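Local coordinates for putidaredoxin reductase (Pseudomonas putida, PDB 1Q1R), which probably uses its FAD to pass electrons from NADH to the iron-sulfur protein putidaredoxin, which supplies the cytochrome P450cam monooxygenase, at residues G158-K170 against F329-V341. Numbering follows the deposited sequence.
Sequences GYIGLEVAATAIK and FWSDQYEIGLKMV. With FAD (flavin-adenine dinucleotide), chain C.
Glu163 of helix 159-170 and Ser331 of strand 329-333 illustrate how a buried carboxylate can pin a helix to the rim of a sheet. Ser331 OG donates to the anti lone pair of Glu163 OE2 at 2.6 Å, while Asp332 N reaches the same oxygen from above the carboxylate plane, 3.1 Å away. Gln333, its OE1 hydrogen-bonded to His201, donates almost straight from NE2 to Ser331 OG (172°); OG thus accepts one bond and donates another, which probably helps hold the hydroxyl in place. Glu163 OE1 meets Ser49 and forms a salt bridge with Lys50, itself an FAD ligand. Packing is close at both ends of this polar centre. The edge of Phe329 stands against one face of Tyr159, planes at 74°, with CZ 3.4 Å from Tyr159 CE1. Tyr334 lays a ring face over Ala166 CB, 3.7 Å from the ring centroid.

Toward the flavin, a water lies within hydrogen-bonding distance of both Glu163 OE2 and Trp330 O. A chi1 of 78° turns the Trp330 indole face over FAD N3; an alanine here would probably strip that cover from the flavin's pyrimidine ring. The loose side is the hairpin turn, where exposed Lys170 and Glu335 stay apart, NZ 5.4 Å from OE2.

The contact joins the helix of a probable second Rossmann-type GxGxxG motif to the edge hairpin of the C-terminal antiparallel sheet, which strand 370-377 continues, with helix 191-204 packing on Gln333 and Tyr334.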
loop_
_atom_site.group_PDB
_atom_site.type_symbol
_atom_site.label_atom_id
_atom_site.label_comp_id
_atom_site.label_asym_id
_atom_site.label_seq_id
_atom_site.Cartn_x
_atom_site.Cartn_y
_atom_site.Cartn_z
ATOM N N GLY A 158 -0.805 4.310 -11.018
ATOM C CA GLY A 158 -0.235 4.430 -9.685
ATOM C C GLY A 158 1.051 3.616 -9.626
ATOM O O GLY A 158 1.459 3.044 -10.636
ATOM N N TYR A 159 1.693 3.549 -8.461
ATOM C CA TYR A 159 2.941 2.795 -8.338
ATOM C C TYR A 159 2.806 1.322 -8.724
ATOM O O TYR A 159 3.697 0.761 -9.363
ATOM C CB TYR A 159 3.506 2.892 -6.915
ATOM C CG TYR A 159 4.086 4.250 -6.575
ATOM C CD1 TYR A 159 3.350 5.187 -5.851
ATOM C CD2 TYR A 159 5.366 4.604 -7.000
ATOM C CE1 TYR A 159 3.878 6.444 -5.557
ATOM C CE2 TYR A 159 5.902 5.859 -6.717
ATOM C CZ TYR A 159 5.153 6.773 -5.994
ATOM O OH TYR A 159 5.682 8.013 -5.711
ATOM N N ILE A 160 1.702 0.692 -8.340
ATOM C CA ILE A 160 1.515 -0.713 -8.677
ATOM C C ILE A 160 1.353 -0.873 -10.187
ATOM O O ILE A 160 1.896 -1.805 -10.778
ATOM C CB ILE A 160 0.290 -1.316 -7.955
ATOM C CG1 ILE A 160 0.372 -1.025 -6.454
ATOM C CG2 ILE A 160 0.241 -2.821 -8.182
ATOM C CD1 ILE A 160 1.711 -1.371 -5.821
ATOM N N GLY A 161 0.617 0.042 -10.813
ATOM C CA GLY A 161 0.439 -0.037 -12.252
ATOM C C GLY A 161 1.791 0.063 -12.934
ATOM O O GLY A 161 2.092 -0.676 -13.878
ATOM N N LEU A 162 2.616 0.984 -12.446
ATOM C CA LEU A 162 3.954 1.180 -12.993
ATOM C C LEU A 162 4.839 -0.046 -12.750
ATOM O O LEU A 162 5.640 -0.429 -13.608
ATOM C CB LEU A 162 4.594 2.417 -12.365
ATOM C CG LEU A 162 3.878 3.726 -12.722
ATOM C CD1 LEU A 162 4.456 4.877 -11.896
ATOM C CD2 LEU A 162 4.025 3.985 -14.217
ATOM N N GLU A 163 4.711 -0.651 -11.575
ATOM C CA GLU A 163 5.503 -1.841 -11.267
ATOM C C GLU A 163 5.063 -3.010 -12.147
ATOM O O GLU A 163 5.881 -3.835 -12.560
ATOM C CB GLU A 163 5.367 -2.192 -9.788
ATOM C CG GLU A 163 6.208 -1.284 -8.899
ATOM C CD GLU A 163 6.094 -1.629 -7.436
ATOM O OE1 GLU A 163 5.527 -2.696 -7.119
ATOM O OE2 GLU A 163 6.580 -0.835 -6.601
ATOM N N VAL A 164 3.769 -3.078 -12.438
ATOM C CA VAL A 164 3.253 -4.130 -13.300
ATOM C C VAL A 164 3.818 -3.920 -14.708
ATOM O O VAL A 164 4.308 -4.856 -15.340
ATOM C CB VAL A 164 1.715 -4.097 -13.350
ATOM C CG1 VAL A 164 1.211 -4.907 -14.537
ATOM C CG2 VAL A 164 1.147 -4.655 -12.054
ATOM N N ALA A 165 3.758 -2.681 -15.193
ATOM C CA ALA A 165 4.275 -2.355 -16.522
ATOM C C ALA A 165 5.761 -2.695 -16.636
ATOM O O ALA A 165 6.192 -3.277 -17.630
ATOM C CB ALA A 165 4.052 -0.866 -16.829
ATOM N N ALA A 166 6.542 -2.325 -15.623
ATOM C CA ALA A 166 7.978 -2.602 -15.631
ATOM C C ALA A 166 8.234 -4.106 -15.709
ATOM O O ALA A 166 9.101 -4.558 -16.450
ATOM C CB ALA A 166 8.633 -2.027 -14.377
ATOM N N THR A 167 7.467 -4.881 -14.949
ATOM C CA THR A 167 7.631 -6.332 -14.952
ATOM C C THR A 167 7.217 -6.933 -16.296
ATOM O O THR A 167 7.889 -7.834 -16.807
ATOM C CB THR A 167 6.814 -6.981 -13.816
ATOM O OG1 THR A 167 7.259 -6.454 -12.564
ATOM C CG2 THR A 167 7.014 -8.497 -13.803
ATOM N N ALA A 168 6.128 -6.432 -16.874
ATOM C CA ALA A 168 5.667 -6.938 -18.164
ATOM C C ALA A 168 6.678 -6.604 -19.262
ATOM O O ALA A 168 6.939 -7.423 -20.144
ATOM C CB ALA A 168 4.303 -6.348 -18.513
ATOM N N ILE A 169 7.234 -5.395 -19.211
ATOM C CA ILE A 169 8.229 -4.968 -20.192
ATOM C C ILE A 169 9.430 -5.905 -20.172
ATOM O O ILE A 169 9.958 -6.284 -21.220
ATOM C CB ILE A 169 8.711 -3.518 -19.909
ATOM C CG1 ILE A 169 7.778 -2.533 -20.602
ATOM C CG2 ILE A 169 10.145 -3.319 -20.407
ATOM C CD1 ILE A 169 7.741 -2.696 -22.121
ATOM N N LYS A 170 9.854 -6.273 -18.968
ATOM C CA LYS A 170 10.985 -7.168 -18.787
ATOM C C LYS A 170 10.653 -8.541 -19.382
ATOM O O LYS A 170 11.540 -9.257 -19.849
ATOM C CB LYS A 170 11.306 -7.301 -17.294
ATOM C CG LYS A 170 12.484 -8.211 -16.981
ATOM C CD LYS A 170 13.807 -7.582 -17.392
ATOM C CE LYS A 170 14.956 -8.568 -17.216
ATOM N NZ LYS A 170 14.979 -9.141 -15.842
ATOM N N PHE A 329 7.339 4.639 2.270
ATOM C CA PHE A 329 7.081 3.447 1.479
ATOM C C PHE A 329 8.098 3.415 0.352
ATOM O O PHE A 329 8.894 4.346 0.199
ATOM C CB PHE A 329 5.639 3.444 0.950
ATOM C CG PHE A 329 5.397 4.369 -0.203
ATOM C CD1 PHE A 329 5.518 3.913 -1.514
ATOM C CD2 PHE A 329 5.031 5.693 0.015
ATOM C CE1 PHE A 329 5.273 4.761 -2.591
ATOM C CE2 PHE A 329 4.785 6.551 -1.055
ATOM C CZ PHE A 329 4.907 6.084 -2.362
ATOM N N TRP A 330 8.091 2.337 -0.417
ATOM C CA TRP A 330 9.037 2.193 -1.505
ATOM C C TRP A 330 8.365 1.577 -2.718
ATOM O O TRP A 330 7.231 1.104 -2.647
ATOM C CB TRP A 330 10.217 1.314 -1.064
ATOM C CG TRP A 330 9.917 -0.175 -1.047
ATOM C CD1 TRP A 330 10.209 -1.083 -2.029
ATOM C CD2 TRP A 330 9.270 -0.912 -0.001
ATOM N NE1 TRP A 330 9.785 -2.340 -1.656
ATOM C CE2 TRP A 330 9.205 -2.264 -0.418
ATOM C CE3 TRP A 330 8.735 -0.562 1.249
ATOM C CZ2 TRP A 330 8.632 -3.270 0.373
ATOM C CZ3 TRP A 330 8.164 -1.565 2.036
ATOM C CH2 TRP A 330 8.117 -2.903 1.592
ATOM N N SER A 331 9.084 1.602 -3.831
ATOM C CA SER A 331 8.613 1.040 -5.084
ATOM C C SER A 331 9.843 0.554 -5.828
ATOM O O SER A 331 10.905 1.174 -5.755
ATOM C CB SER A 331 7.882 2.102 -5.912
ATOM O OG SER A 331 7.479 1.587 -7.172
ATOM N N ASP A 332 9.707 -0.570 -6.521
ATOM C CA ASP A 332 10.808 -1.131 -7.291
ATOM C C ASP A 332 10.375 -1.173 -8.742
ATOM O O ASP A 332 9.429 -1.877 -9.092
ATOM C CB ASP A 332 11.135 -2.556 -6.834
ATOM C CG ASP A 332 11.769 -2.603 -5.458
ATOM O OD1 ASP A 332 11.989 -3.728 -4.950
ATOM O OD2 ASP A 332 12.058 -1.525 -4.888
ATOM N N GLN A 333 11.065 -0.411 -9.578
ATOM C CA GLN A 333 10.771 -0.361 -11.003
ATOM C C GLN A 333 12.104 -0.385 -11.743
ATOM O O GLN A 333 12.975 0.444 -11.483
ATOM C CB GLN A 333 10.001 0.920 -11.333
ATOM C CG GLN A 333 8.635 1.021 -10.659
ATOM C CD GLN A 333 8.005 2.390 -10.839
ATOM O OE1 GLN A 333 8.066 2.976 -11.921
ATOM N NE2 GLN A 333 7.383 2.900 -9.783
ATOM N N TYR A 334 12.262 -1.343 -12.652
ATOM C CA TYR A 334 13.494 -1.479 -13.419
ATOM C C TYR A 334 14.723 -1.429 -12.512
ATOM O O TYR A 334 15.679 -0.703 -12.786
ATOM C CB TYR A 334 13.592 -0.376 -14.478
ATOM C CG TYR A 334 12.367 -0.254 -15.355
ATOM C CD1 TYR A 334 11.539 0.865 -15.275
ATOM C CD2 TYR A 334 12.029 -1.261 -16.256
ATOM C CE1 TYR A 334 10.400 0.980 -16.077
ATOM C CE2 TYR A 334 10.893 -1.159 -17.059
ATOM C CZ TYR A 334 10.086 -0.037 -16.965
ATOM O OH TYR A 334 8.972 0.069 -17.767
ATOM N N GLU A 335 14.690 -2.197 -11.430
ATOM C CA GLU A 335 15.804 -2.267 -10.483
ATOM C C GLU A 335 16.206 -0.925 -9.873
ATOM O O GLU A 335 17.308 -0.790 -9.342
ATOM C CB GLU A 335 17.032 -2.901 -11.150
ATOM C CG GLU A 335 16.851 -4.358 -11.560
ATOM C CD GLU A 335 18.055 -4.906 -12.309
ATOM O OE1 GLU A 335 19.159 -4.948 -11.726
ATOM O OE2 GLU A 335 17.899 -5.290 -13.488
ATOM N N ILE A 336 15.322 0.063 -9.957
ATOM C CA ILE A 336 15.598 1.379 -9.393
ATOM C C ILE A 336 15.071 1.439 -7.960
ATOM O O ILE A 336 13.929 1.067 -7.695
ATOM C CB ILE A 336 14.922 2.490 -10.219
ATOM C CG1 ILE A 336 15.561 2.562 -11.605
ATOM C CG2 ILE A 336 15.037 3.825 -9.497
ATOM C CD1 ILE A 336 14.914 3.581 -12.520
ATOM N N GLY A 337 15.912 1.896 -7.039
ATOM C CA GLY A 337 15.503 1.991 -5.650
ATOM C C GLY A 337 14.714 3.255 -5.376
ATOM O O GLY A 337 15.284 4.328 -5.169
ATOM N N LEU A 338 13.393 3.129 -5.378
ATOM C CA LEU A 338 12.517 4.264 -5.128
ATOM C C LEU A 338 12.012 4.222 -3.691
ATOM O O LEU A 338 11.312 3.288 -3.299
ATOM C CB LEU A 338 11.337 4.220 -6.098
ATOM C CG LEU A 338 11.753 4.152 -7.575
ATOM C CD1 LEU A 338 10.580 3.732 -8.449
ATOM C CD2 LEU A 338 12.290 5.506 -7.997
ATOM N N LYS A 339 12.383 5.226 -2.901
ATOM C CA LYS A 339 11.952 5.294 -1.510
ATOM C C LYS A 339 11.377 6.673 -1.223
ATOM O O LYS A 339 12.017 7.696 -1.472
ATOM C CB LYS A 339 13.123 4.988 -0.573
ATOM C CG LYS A 339 13.795 3.657 -0.877
ATOM C CD LYS A 339 14.806 3.263 0.189
ATOM C CE LYS A 339 14.119 2.800 1.466
ATOM N NZ LYS A 339 15.104 2.363 2.506
ATOM N N MET A 340 10.157 6.689 -0.700
ATOM C CA MET A 340 9.463 7.929 -0.405
ATOM C C MET A 340 9.175 8.073 1.086
ATOM O O MET A 340 8.732 7.122 1.734
ATOM C CB MET A 340 8.139 7.969 -1.179
ATOM C CG MET A 340 8.251 7.850 -2.711
ATOM S SD MET A 340 8.938 6.298 -3.399
ATOM C CE MET A 340 10.306 6.965 -4.397
ATOM N N VAL A 341 9.433 9.260 1.631
ATOM C CA VAL A 341 9.161 9.525 3.042
ATOM C C VAL A 341 8.325 10.793 3.190
ATOM O O VAL A 341 8.554 11.784 2.498
ATOM C CB VAL A 341 10.463 9.679 3.870
ATOM C CG1 VAL A 341 11.335 10.780 3.289
ATOM C CG2 VAL A 341 10.117 9.989 5.318
HETATM P PA FAD C . -4.870 -6.585 3.382
HETATM O O1A FAD C . -5.922 -6.237 2.398
HETATM O O2A FAD C . -3.565 -7.072 2.879
HETATM O O5B FAD C . -5.440 -7.673 4.409
HETATM C C5B FAD C . -6.796 -7.639 4.871
HETATM C C4B FAD C . -7.364 -9.069 4.844
HETATM O O4B FAD C . -8.588 -9.136 5.660
HETATM C C3B FAD C . -7.786 -9.466 3.421
HETATM O O3B FAD C . -7.490 -10.854 3.213
HETATM C C2B FAD C . -9.282 -9.271 3.440
HETATM O O2B FAD C . -9.909 -10.133 2.485
HETATM C C1B FAD C . -9.624 -9.725 4.845
HETATM N N9A FAD C . -10.992 -9.345 5.293
HETATM C C8A FAD C . -11.606 -8.163 5.104
HETATM N N7A FAD C . -12.834 -8.219 5.633
HETATM C C5A FAD C . -12.996 -9.431 6.158
HETATM C C6A FAD C . -14.048 -10.063 6.825
HETATM N N6A FAD C . -15.194 -9.419 7.035
HETATM N N1A FAD C . -13.893 -11.343 7.248
HETATM C C2A FAD C . -12.749 -12.007 7.033
HETATM N N3A FAD C . -11.729 -11.418 6.392
HETATM C C4A FAD C . -11.830 -10.141 5.948
HETATM N N1 FAD C . 3.465 -1.389 0.330
HETATM C C2 FAD C . 4.764 -0.893 0.494
HETATM O O2 FAD C . 5.059 -0.267 1.511
HETATM N N3 FAD C . 5.725 -1.129 -0.505
HETATM C C4 FAD C . 5.381 -1.866 -1.662
HETATM O O4 FAD C . 6.243 -2.103 -2.506
HETATM C C4X FAD C . 4.076 -2.359 -1.826
HETATM N N5 FAD C . 3.746 -3.116 -2.912
HETATM C C5X FAD C . 2.508 -3.671 -3.066
HETATM C C6 FAD C . 2.220 -4.470 -4.191
HETATM C C7 FAD C . 0.946 -5.065 -4.338
HETATM C C7M FAD C . 0.646 -5.905 -5.594
HETATM C C8 FAD C . -0.045 -4.864 -3.343
HETATM C C8M FAD C . -1.432 -5.516 -3.454
HETATM C C9 FAD C . 0.244 -4.066 -2.222
HETATM C C9A FAD C . 1.514 -3.467 -2.079
HETATM N N10 FAD C . 1.829 -2.670 -0.945
HETATM C C10 FAD C . 3.122 -2.120 -0.821
HETATM C "C1'" FAD C . 0.799 -2.403 0.104
HETATM C "C2'" FAD C . 1.035 -3.287 1.331
HETATM O "O2'" FAD C . 1.218 -4.640 0.904
HETATM C "C3'" FAD C . -0.149 -3.198 2.312
HETATM O "O3'" FAD C . -0.379 -1.823 2.644
HETATM C "C4'" FAD C . 0.143 -3.997 3.589
HETATM O "O4'" FAD C . 0.380 -5.366 3.253
HETATM C "C5'" FAD C . -1.018 -3.929 4.596
HETATM O "O5'" FAD C . -2.167 -4.671 4.156
HETATM P P FAD C . -3.355 -4.962 5.214
HETATM O O1P FAD C . -2.995 -6.166 5.991
HETATM O O2P FAD C . -3.613 -3.708 5.956
HETATM O O3P FAD C . -4.651 -5.251 4.280
HETATM O O HOH W 1 5.312 0.168 -4.198
#